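Local coordinates for DNA repair protein RAD7 (Saccharomyces cerevisiae, PDB 5ZB2), which acts within the global genome repair complex to promote nucleotide excision repair of damage in nontranscribing DNA, at residues Ala260-Lys265 with Ser285-Lys290; Ser252-Gly257 with Asp277-Asp282; Glu338-Leu343 with Leu351-Val356. All blocks are in the same frame, centred on the assembly; numbering follows the deposited sequence.

In the leucine-rich-repeat solenoid of RAD7's C-terminal part, one scaffold is closed by different chemistry at different depths. Interactions 1 and 2 lie at the two ends of the same helix pair, 251-261 and 281-290: interaction 1 sets the loop after the first helix against the second, interaction 2 the first helix against I279, just before the second. They touch where Y286 and F287 pack on I255 and I254. Interaction 2 is buried and apolar, whereas interaction 1 grades from a buried isoleucine-phenylalanine contact to a water bridge and loosely paired charges. Interaction 3, about 21 to 23 Å away between centres, packs a short helix and L343 past it against a strand and turn, again in the core.

Interaction 1 of 3, residues Ala260-Lys265 with Ser285-Lys290; sequences AFIPEK and SYFFSK
The ring of F287 turns its edge, not a face, to I262: CB of I262 lies near the ring plane, 4.1 Å from CE1 of F287. F261, turned away, has A260 CB over one face, toward the rim. With CG anti to the backbone N (chi1 168°), F287 extends from its helix toward the other segment and also rests on T259. I262 is the first residue to depart from helix 251-261, so this contact lies where one convex-side helix of the leucine-rich-repeat solenoid gives way to the loop toward the next strand, beside the last turns of helix 281-290. Farther out the contact becomes polar. The K290 chain runs extended until its final bond turns (chi4 -63°), and a water that accepts from K290 NZ at 2.9 Å donates to I262 O at 3.2 Å, bridging the two segments. E264 crosses the lysine at about a right angle, its CG 3.6 Å from K290 NZ. The carboxylate atom E264 OE1 stays 4.1 Å from K290 NZ, too far for a salt bridge, so any attraction is probably diffuse. The E264 backbone is also hydrogen-bonded to E292.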
loop_
_atom_site.group_PDB
_atom_site.type_symbol
_atom_site.label_atom_id
_atom_site.label_comp_id
_atom_site.label_asym_id
_atom_site.label_seq_id
_atom_site.Cartn_x
_atom_site.Cartn_y
_atom_site.Cartn_z
ATOM N N ALA A 260 3.740 -7.187 51.859
ATOM C CA ALA A 260 2.363 -6.989 52.294
ATOM C C ALA A 260 1.375 -7.686 51.367
ATOM O O ALA A 260 0.414 -8.304 51.835
ATOM C CB ALA A 260 2.050 -5.496 52.369
ATOM N N PHE A 261 1.596 -7.608 50.051
ATOM C CA PHE A 261 0.546 -7.904 49.086
ATOM C C PHE A 261 0.841 -9.068 48.150
ATOM O O PHE A 261 0.003 -9.366 47.292
ATOM C CB PHE A 261 0.251 -6.655 48.247
ATOM C CG PHE A 261 -0.196 -5.475 49.061
ATOM C CD1 PHE A 261 -1.379 -5.521 49.782
ATOM C CD2 PHE A 261 0.560 -4.318 49.097
ATOM C CE1 PHE A 261 -1.792 -4.433 50.529
ATOM C CE2 PHE A 261 0.150 -3.229 49.841
ATOM C CZ PHE A 261 -1.027 -3.286 50.555
ATOM N N ILE A 262 1.983 -9.736 48.279
ATOM C CA ILE A 262 2.250 -10.935 47.486
ATOM C C ILE A 262 1.836 -12.144 48.319
ATOM O O ILE A 262 2.302 -12.291 49.458
ATOM C CB ILE A 262 3.727 -11.033 47.071
ATOM C CG1 ILE A 262 4.133 -9.853 46.183
ATOM C CG2 ILE A 262 4.003 -12.358 46.362
ATOM C CD1 ILE A 262 3.470 -9.832 44.809
ATOM N N PRO A 263 0.980 -13.030 47.810
ATOM C CA PRO A 263 0.548 -14.176 48.618
ATOM C C PRO A 263 1.679 -15.159 48.862
ATOM O O PRO A 263 2.601 -15.299 48.053
ATOM C CB PRO A 263 -0.563 -14.809 47.774
ATOM C CG PRO A 263 -0.237 -14.418 46.377
ATOM C CD PRO A 263 0.378 -13.050 46.465
ATOM N N GLU A 264 1.588 -15.856 50.000
ATOM C CA GLU A 264 2.620 -16.818 50.372
ATOM C C GLU A 264 2.756 -17.905 49.316
ATOM O O GLU A 264 3.869 -18.350 49.010
ATOM C CB GLU A 264 2.300 -17.429 51.738
ATOM C CG GLU A 264 1.953 -16.404 52.808
ATOM C CD GLU A 264 1.904 -17.000 54.204
ATOM O OE1 GLU A 264 2.866 -16.793 54.973
ATOM O OE2 GLU A 264 0.906 -17.678 54.529
ATOM N N LYS A 265 1.632 -18.355 48.757
ATOM C CA LYS A 265 1.636 -19.213 47.574
ATOM C C LYS A 265 1.823 -18.291 46.374
ATOM O O LYS A 265 0.879 -17.923 45.670
ATOM C CB LYS A 265 0.349 -20.023 47.475
ATOM C CG LYS A 265 -0.098 -20.666 48.777
ATOM C CD LYS A 265 0.948 -21.620 49.327
ATOM C CE LYS A 265 0.497 -22.234 50.641
ATOM N NZ LYS A 265 1.531 -23.134 51.217
ATOM N N SER A 285 15.874 -10.813 51.856
ATOM C CA SER A 285 15.864 -12.021 52.673
ATOM C C SER A 285 14.572 -12.106 53.472
ATOM O O SER A 285 13.916 -13.152 53.511
ATOM C CB SER A 285 17.072 -12.043 53.611
ATOM O OG SER A 285 18.281 -12.163 52.886
ATOM N N TYR A 286 14.187 -10.994 54.102
ATOM C CA TYR A 286 12.944 -10.940 54.865
ATOM C C TYR A 286 11.755 -11.336 53.999
ATOM O O TYR A 286 10.881 -12.095 54.436
ATOM C CB TYR A 286 12.780 -9.528 55.431
ATOM C CG TYR A 286 11.428 -9.170 55.999
ATOM C CD1 TYR A 286 11.087 -9.510 57.303
ATOM C CD2 TYR A 286 10.512 -8.444 55.249
ATOM C CE1 TYR A 286 9.862 -9.162 57.834
ATOM C CE2 TYR A 286 9.283 -8.092 55.772
ATOM C CZ TYR A 286 8.966 -8.453 57.066
ATOM O OH TYR A 286 7.747 -8.105 57.590
ATOM N N PHE A 287 11.726 -10.860 52.753
ATOM C CA PHE A 287 10.587 -11.121 51.882
ATOM C C PHE A 287 10.586 -12.560 51.382
ATOM O O PHE A 287 9.539 -13.216 51.354
ATOM C CB PHE A 287 10.606 -10.146 50.705
ATOM C CG PHE A 287 9.661 -10.512 49.609
ATOM C CD1 PHE A 287 8.290 -10.471 49.814
ATOM C CD2 PHE A 287 10.140 -10.893 48.368
ATOM C CE1 PHE A 287 7.415 -10.810 48.802
ATOM C CE2 PHE A 287 9.271 -11.232 47.346
ATOM C CZ PHE A 287 7.905 -11.193 47.562
ATOM N N PHE A 288 11.749 -13.067 50.963
ATOM C CA PHE A 288 11.798 -14.402 50.377
ATOM C C PHE A 288 11.472 -15.486 51.400
ATOM O O PHE A 288 10.880 -16.511 51.041
ATOM C CB PHE A 288 13.176 -14.657 49.758
ATOM C CG PHE A 288 13.425 -13.901 48.474
ATOM C CD1 PHE A 288 12.405 -13.689 47.557
ATOM C CD2 PHE A 288 14.683 -13.407 48.188
ATOM C CE1 PHE A 288 12.642 -12.997 46.382
ATOM C CE2 PHE A 288 14.925 -12.716 47.012
ATOM C CZ PHE A 288 13.906 -12.510 46.111
ATOM N N SER A 289 11.843 -15.296 52.668
ATOM C CA SER A 289 11.537 -16.315 53.662
ATOM C C SER A 289 10.042 -16.416 53.930
ATOM O O SER A 289 9.580 -17.457 54.406
ATOM C CB SER A 289 12.282 -16.031 54.966
ATOM O OG SER A 289 11.723 -14.920 55.641
ATOM N N LYS A 290 9.276 -15.372 53.615
ATOM C CA LYS A 290 7.841 -15.391 53.878
ATOM C C LYS A 290 7.073 -16.158 52.807
ATOM O O LYS A 290 6.078 -16.823 53.114
ATOM C CB LYS A 290 7.314 -13.960 53.975
ATOM C CG LYS A 290 5.808 -13.869 54.144
ATOM C CD LYS A 290 5.340 -12.432 54.133
ATOM C CE LYS A 290 3.872 -12.320 54.501
ATOM N NZ LYS A 290 2.989 -13.013 53.523
HETATM O O HOH W 1 0.542 -12.295 52.101
#

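Interaction 2 of 3, residues Ser252-Gly257 with Asp277-Asp282; sequences SMIING and DQITTD
Beside I279, which packs on M253 and I254, the hydroxyl of T280 is held by two partners. T280 OG1 caps a backbone N just beyond D282, marking T280 as the N-cap of helix 281-290, and it is also hydrogen-bonded to OD2 of D251, at the start of helix 251-261. One side-chain oxygen thus ties the beginnings of two successive helices together, and the partial positive charge of a helix start would probably favour the D251 carboxylate there.

Next to this polar link the contact itself is entirely hydrocarbon. I254 and I279 cross at about a right angle, their backbones 7.9 Å apart from I254 CA to I279 CA. The two side chains meet at two levels: I254 CD1 lies 4.0 Å from I279 CD1, and nearer the backbones I254 CG1 lies 4.1 Å from I279 CG2. In I279 the CG2 branch stands anti to the backbone N while CG1 lies beside it (chi1 -63°), which presents both branches to I254. The methyl end of M253 adds a third, lighter touch, its CE 4.2 Å from I279 CD1. M253 also packs on I227 of the preceding helix 224-234, and I254 and I279 both reach L284, so the contact is part of the apolar packing where helix 251-261 meets the segment leading into helix 281-290, in the leucine-rich-repeat solenoid.

Across these two segments no hydrogen bond forms. The chemistry therefore implies a division of labour: burial of methyl and methylene groups supplies the cohesion, but such surfaces are weakly directional, and the directional bond between T280 and D251 probably fixes how the helix starts are placed.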
loop_
_atom_site.group_PDB
_atom_site.type_symbol
_atom_site.label_atom_id
_atom_site.label_comp_id
_atom_site.label_asym_id
_atom_site.label_seq_id
_atom_site.Cartn_x
_atom_site.Cartn_y
_atom_site.Cartn_z
ATOM N N SER A 252 11.491 0.220 51.461
ATOM C CA SER A 252 10.087 0.494 51.755
ATOM C C SER A 252 9.175 -0.240 50.781
ATOM O O SER A 252 8.167 -0.836 51.179
ATOM C CB SER A 252 9.829 2.000 51.705
ATOM O OG SER A 252 8.448 2.269 51.834
ATOM N N MET A 253 9.516 -0.205 49.491
ATOM C CA MET A 253 8.750 -0.960 48.504
ATOM C C MET A 253 8.766 -2.446 48.830
ATOM O O MET A 253 7.769 -3.149 48.621
ATOM C CB MET A 253 9.312 -0.712 47.103
ATOM C CG MET A 253 8.515 -1.354 45.984
ATOM S SD MET A 253 8.988 -3.058 45.614
ATOM C CE MET A 253 10.553 -2.804 44.774
ATOM N N ILE A 254 9.888 -2.939 49.357
ATOM C CA ILE A 254 10.012 -4.362 49.663
ATOM C C ILE A 254 9.202 -4.708 50.905
ATOM O O ILE A 254 8.482 -5.713 50.936
ATOM C CB ILE A 254 11.492 -4.746 49.848
ATOM C CG1 ILE A 254 12.327 -4.362 48.616
ATOM C CG2 ILE A 254 11.620 -6.238 50.164
ATOM C CD1 ILE A 254 11.961 -5.104 47.349
ATOM N N ILE A 255 9.320 -3.891 51.951
ATOM C CA ILE A 255 8.685 -4.202 53.227
ATOM C C ILE A 255 7.194 -3.897 53.175
ATOM O O ILE A 255 6.364 -4.716 53.585
ATOM C CB ILE A 255 9.380 -3.426 54.362
ATOM C CG1 ILE A 255 10.878 -3.756 54.404
ATOM C CG2 ILE A 255 8.724 -3.727 55.710
ATOM C CD1 ILE A 255 11.195 -5.229 54.573
ATOM N N ASN A 256 6.830 -2.719 52.674
ATOM C CA ASN A 256 5.448 -2.263 52.704
ATOM C C ASN A 256 4.666 -2.612 51.445
ATOM O O ASN A 256 3.440 -2.449 51.438
ATOM C CB ASN A 256 5.410 -0.749 52.922
ATOM C CG ASN A 256 6.178 -0.324 54.159
ATOM O OD1 ASN A 256 7.119 0.469 54.085
ATOM N ND2 ASN A 256 5.783 -0.856 55.308
ATOM N N GLY A 257 5.332 -3.085 50.392
ATOM C CA GLY A 257 4.661 -3.429 49.151
ATOM C C GLY A 257 4.667 -4.911 48.836
ATOM O O GLY A 257 3.627 -5.573 48.914
ATOM N N ASP A 277 20.076 0.104 43.502
ATOM C CA ASP A 277 21.210 0.165 44.416
ATOM C C ASP A 277 20.827 0.558 45.840
ATOM O O ASP A 277 21.716 0.643 46.695
ATOM C CB ASP A 277 22.256 1.151 43.885
ATOM C CG ASP A 277 21.822 2.596 44.027
ATOM O OD1 ASP A 277 20.621 2.881 43.842
ATOM O OD2 ASP A 277 22.682 3.448 44.334
ATOM N N GLN A 278 19.548 0.810 46.124
ATOM C CA GLN A 278 19.118 1.124 47.484
ATOM C C GLN A 278 18.450 -0.051 48.190
ATOM O O GLN A 278 18.292 -0.005 49.413
ATOM C CB GLN A 278 18.166 2.327 47.478
ATOM C CG GLN A 278 18.853 3.642 47.126
ATOM C CD GLN A 278 17.989 4.854 47.410
ATOM O OE1 GLN A 278 17.968 5.367 48.530
ATOM N NE2 GLN A 278 17.275 5.325 46.395
ATOM N N ILE A 279 18.076 -1.102 47.458
ATOM C CA ILE A 279 17.488 -2.285 48.070
ATOM C C ILE A 279 18.578 -3.100 48.754
ATOM O O ILE A 279 19.622 -3.397 48.157
ATOM C CB ILE A 279 16.742 -3.111 47.012
ATOM C CG1 ILE A 279 15.580 -2.281 46.448
ATOM C CG2 ILE A 279 16.255 -4.432 47.604
ATOM C CD1 ILE A 279 14.718 -3.000 45.424
ATOM N N THR A 280 18.334 -3.481 50.006
ATOM C CA THR A 280 19.333 -4.153 50.825
ATOM C C THR A 280 19.144 -5.666 50.801
ATOM O O THR A 280 18.083 -6.188 50.454
ATOM C CB THR A 280 19.272 -3.663 52.275
ATOM O OG1 THR A 280 18.052 -4.113 52.879
ATOM C CG2 THR A 280 19.342 -2.143 52.337
ATOM N N THR A 281 20.209 -6.367 51.193
ATOM C CA THR A 281 20.137 -7.813 51.362
ATOM C C THR A 281 19.085 -8.191 52.396
ATOM O O THR A 281 18.388 -9.201 52.248
ATOM C CB THR A 281 21.506 -8.345 51.784
ATOM O OG1 THR A 281 22.497 -7.891 50.854
ATOM C CG2 THR A 281 21.509 -9.868 51.841
ATOM N N ASP A 282 18.960 -7.387 53.452
ATOM C CA ASP A 282 18.057 -7.715 54.549
ATOM C C ASP A 282 16.605 -7.742 54.087
ATOM O O ASP A 282 15.865 -8.686 54.387
ATOM C CB ASP A 282 18.247 -6.705 55.680
ATOM C CG ASP A 282 19.658 -6.715 56.237
ATOM O OD1 ASP A 282 20.236 -7.814 56.365
ATOM O OD2 ASP A 282 20.191 -5.626 56.540
#

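Interaction 3 of 3, residues Glu338-Leu343 with Leu351-Val356; sequences EAFVAL and LDLGFV
F340 and L353 meet unusually closely for two apolar side chains: L353 CD2 comes to 3.4 Å from F340 CE1, near the plane of the ring and at its edge. V356 reaches the same rim, with CG1 in the ring plane 3.9 Å from F340 CZ. The ring gets there because its CG stands anti to the carbonyl carbon (chi1 -59°), and the two aliphatic side chains approach it from the opposite direction. Replacing this ring by an alanine is likely to leave L353 CD2 and V356 CG1 without the edge they meet and to open a gap between helix and turn. This is the interior of the leucine-rich-repeat solenoid, where F340 of helix 337-341 meets the turn after strand 350-352 and L343, just past the helix, meets the strand itself; L367 of helix 361-370 also reaches L343, L351 and L353. Beside this, L343 and L351 meet tip to tip, CD2 of L343 lying 3.7 Å from CD2 of L351. A type II turn from L353 to V356, closed by V356 N to L353 O at 3.1 Å, brings both F340 partners to the same ring; its third position is F355, at a positive phi of 65°. Overlapping its start, D352 OD1 forms an Asx turn by accepting from G354 N at 3.0 Å and 166°, and the same oxygen is hydrogen-bonded to N330 ND2.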
loop_
_atom_site.group_PDB
_atom_site.type_symbol
_atom_site.label_atom_id
_atom_site.label_comp_id
_atom_site.label_asym_id
_atom_site.label_seq_id
_atom_site.Cartn_x
_atom_site.Cartn_y
_atom_site.Cartn_z
ATOM N N GLU A 338 29.810 -18.784 49.498
ATOM C CA GLU A 338 28.736 -19.487 50.192
ATOM C C GLU A 338 27.418 -19.395 49.433
ATOM O O GLU A 338 26.619 -20.338 49.463
ATOM C CB GLU A 338 28.572 -18.928 51.607
ATOM C CG GLU A 338 27.584 -19.698 52.475
ATOM C CD GLU A 338 28.031 -21.121 52.750
ATOM O OE1 GLU A 338 29.211 -21.435 52.480
ATOM O OE2 GLU A 338 27.205 -21.922 53.235
ATOM N N ALA A 339 27.166 -18.271 48.757
ATOM C CA ALA A 339 25.936 -18.142 47.984
ATOM C C ALA A 339 25.830 -19.240 46.933
ATOM O O ALA A 339 24.758 -19.828 46.744
ATOM C CB ALA A 339 25.871 -16.765 47.323
ATOM N N PHE A 340 26.932 -19.536 46.243
ATOM C CA PHE A 340 26.896 -20.522 45.172
ATOM C C PHE A 340 26.888 -21.952 45.695
ATOM O O PHE A 340 26.539 -22.870 44.943
ATOM C CB PHE A 340 28.082 -20.310 44.233
ATOM C CG PHE A 340 28.117 -18.945 43.613
ATOM C CD1 PHE A 340 27.299 -18.638 42.540
ATOM C CD2 PHE A 340 28.958 -17.963 44.109
ATOM C CE1 PHE A 340 27.324 -17.380 41.970
ATOM C CE2 PHE A 340 28.987 -16.703 43.538
ATOM C CZ PHE A 340 28.171 -16.412 42.469
ATOM N N VAL A 341 27.255 -22.162 46.961
ATOM C CA VAL A 341 27.126 -23.487 47.559
ATOM C C VAL A 341 25.685 -23.966 47.461
ATOM O O VAL A 341 25.421 -25.132 47.142
ATOM C CB VAL A 341 27.617 -23.466 49.020
ATOM C CG1 VAL A 341 27.434 -24.824 49.669
ATOM C CG2 VAL A 341 29.080 -23.054 49.085
ATOM N N ALA A 342 24.731 -23.071 47.718
ATOM C CA ALA A 342 23.316 -23.417 47.677
ATOM C C ALA A 342 22.738 -23.417 46.270
ATOM O O ALA A 342 21.609 -23.884 46.085
ATOM C CB ALA A 342 22.518 -22.443 48.545
ATOM N N LEU A 343 23.473 -22.912 45.279
ATOM C CA LEU A 343 22.956 -22.796 43.916
ATOM C C LEU A 343 23.074 -24.153 43.223
ATOM O O LEU A 343 23.973 -24.409 42.419
ATOM C CB LEU A 343 23.700 -21.705 43.155
ATOM C CG LEU A 343 23.188 -21.359 41.755
ATOM C CD1 LEU A 343 21.712 -20.992 41.778
ATOM C CD2 LEU A 343 24.007 -20.217 41.166
ATOM N N LEU A 351 23.199 -18.671 33.477
ATOM C CA LEU A 351 23.608 -17.997 34.706
ATOM C C LEU A 351 24.561 -16.866 34.353
ATOM O O LEU A 351 25.634 -17.107 33.791
ATOM C CB LEU A 351 24.268 -18.981 35.677
ATOM C CG LEU A 351 24.728 -18.424 37.028
ATOM C CD1 LEU A 351 23.554 -17.890 37.845
ATOM C CD2 LEU A 351 25.485 -19.486 37.810
ATOM N N ASP A 352 24.172 -15.637 34.688
ATOM C CA ASP A 352 24.970 -14.448 34.406
ATOM C C ASP A 352 25.718 -14.061 35.678
ATOM O O ASP A 352 25.111 -13.581 36.641
ATOM C CB ASP A 352 24.080 -13.304 33.918
ATOM C CG ASP A 352 24.871 -12.073 33.497
ATOM O OD1 ASP A 352 26.063 -11.959 33.857
ATOM O OD2 ASP A 352 24.289 -11.209 32.813
ATOM N N LEU A 353 27.035 -14.273 35.680
ATOM C CA LEU A 353 27.884 -13.912 36.809
ATOM C C LEU A 353 28.873 -12.811 36.451
ATOM O O LEU A 353 29.919 -12.685 37.097
ATOM C CB LEU A 353 28.631 -15.139 37.331
ATOM C CG LEU A 353 27.760 -16.305 37.797
ATOM C CD1 LEU A 353 28.629 -17.468 38.233
ATOM C CD2 LEU A 353 26.823 -15.885 38.928
ATOM N N GLY A 354 28.560 -12.008 35.439
ATOM C CA GLY A 354 29.439 -10.935 35.027
ATOM C C GLY A 354 29.717 -9.947 36.138
ATOM O O GLY A 354 28.792 -9.443 36.782
ATOM N N PHE A 355 30.999 -9.662 36.364
ATOM C CA PHE A 355 31.436 -8.712 37.384
ATOM C C PHE A 355 31.099 -9.191 38.795
ATOM O O PHE A 355 30.947 -8.380 39.712
ATOM C CB PHE A 355 30.842 -7.321 37.143
ATOM C CG PHE A 355 31.305 -6.680 35.868
ATOM C CD1 PHE A 355 32.528 -6.028 35.812
ATOM C CD2 PHE A 355 30.520 -6.724 34.727
ATOM C CE1 PHE A 355 32.962 -5.436 34.638
ATOM C CE2 PHE A 355 30.947 -6.132 33.552
ATOM C CZ PHE A 355 32.170 -5.489 33.508
ATOM N N VAL A 356 30.982 -10.505 38.988
ATOM C CA VAL A 356 30.796 -11.078 40.318
ATOM C C VAL A 356 32.187 -11.378 40.870
ATOM O O VAL A 356 32.802 -12.395 40.540
ATOM C CB VAL A 356 29.904 -12.320 40.292
ATOM C CG1 VAL A 356 29.717 -12.868 41.701
ATOM C CG2 VAL A 356 28.549 -11.976 39.692
#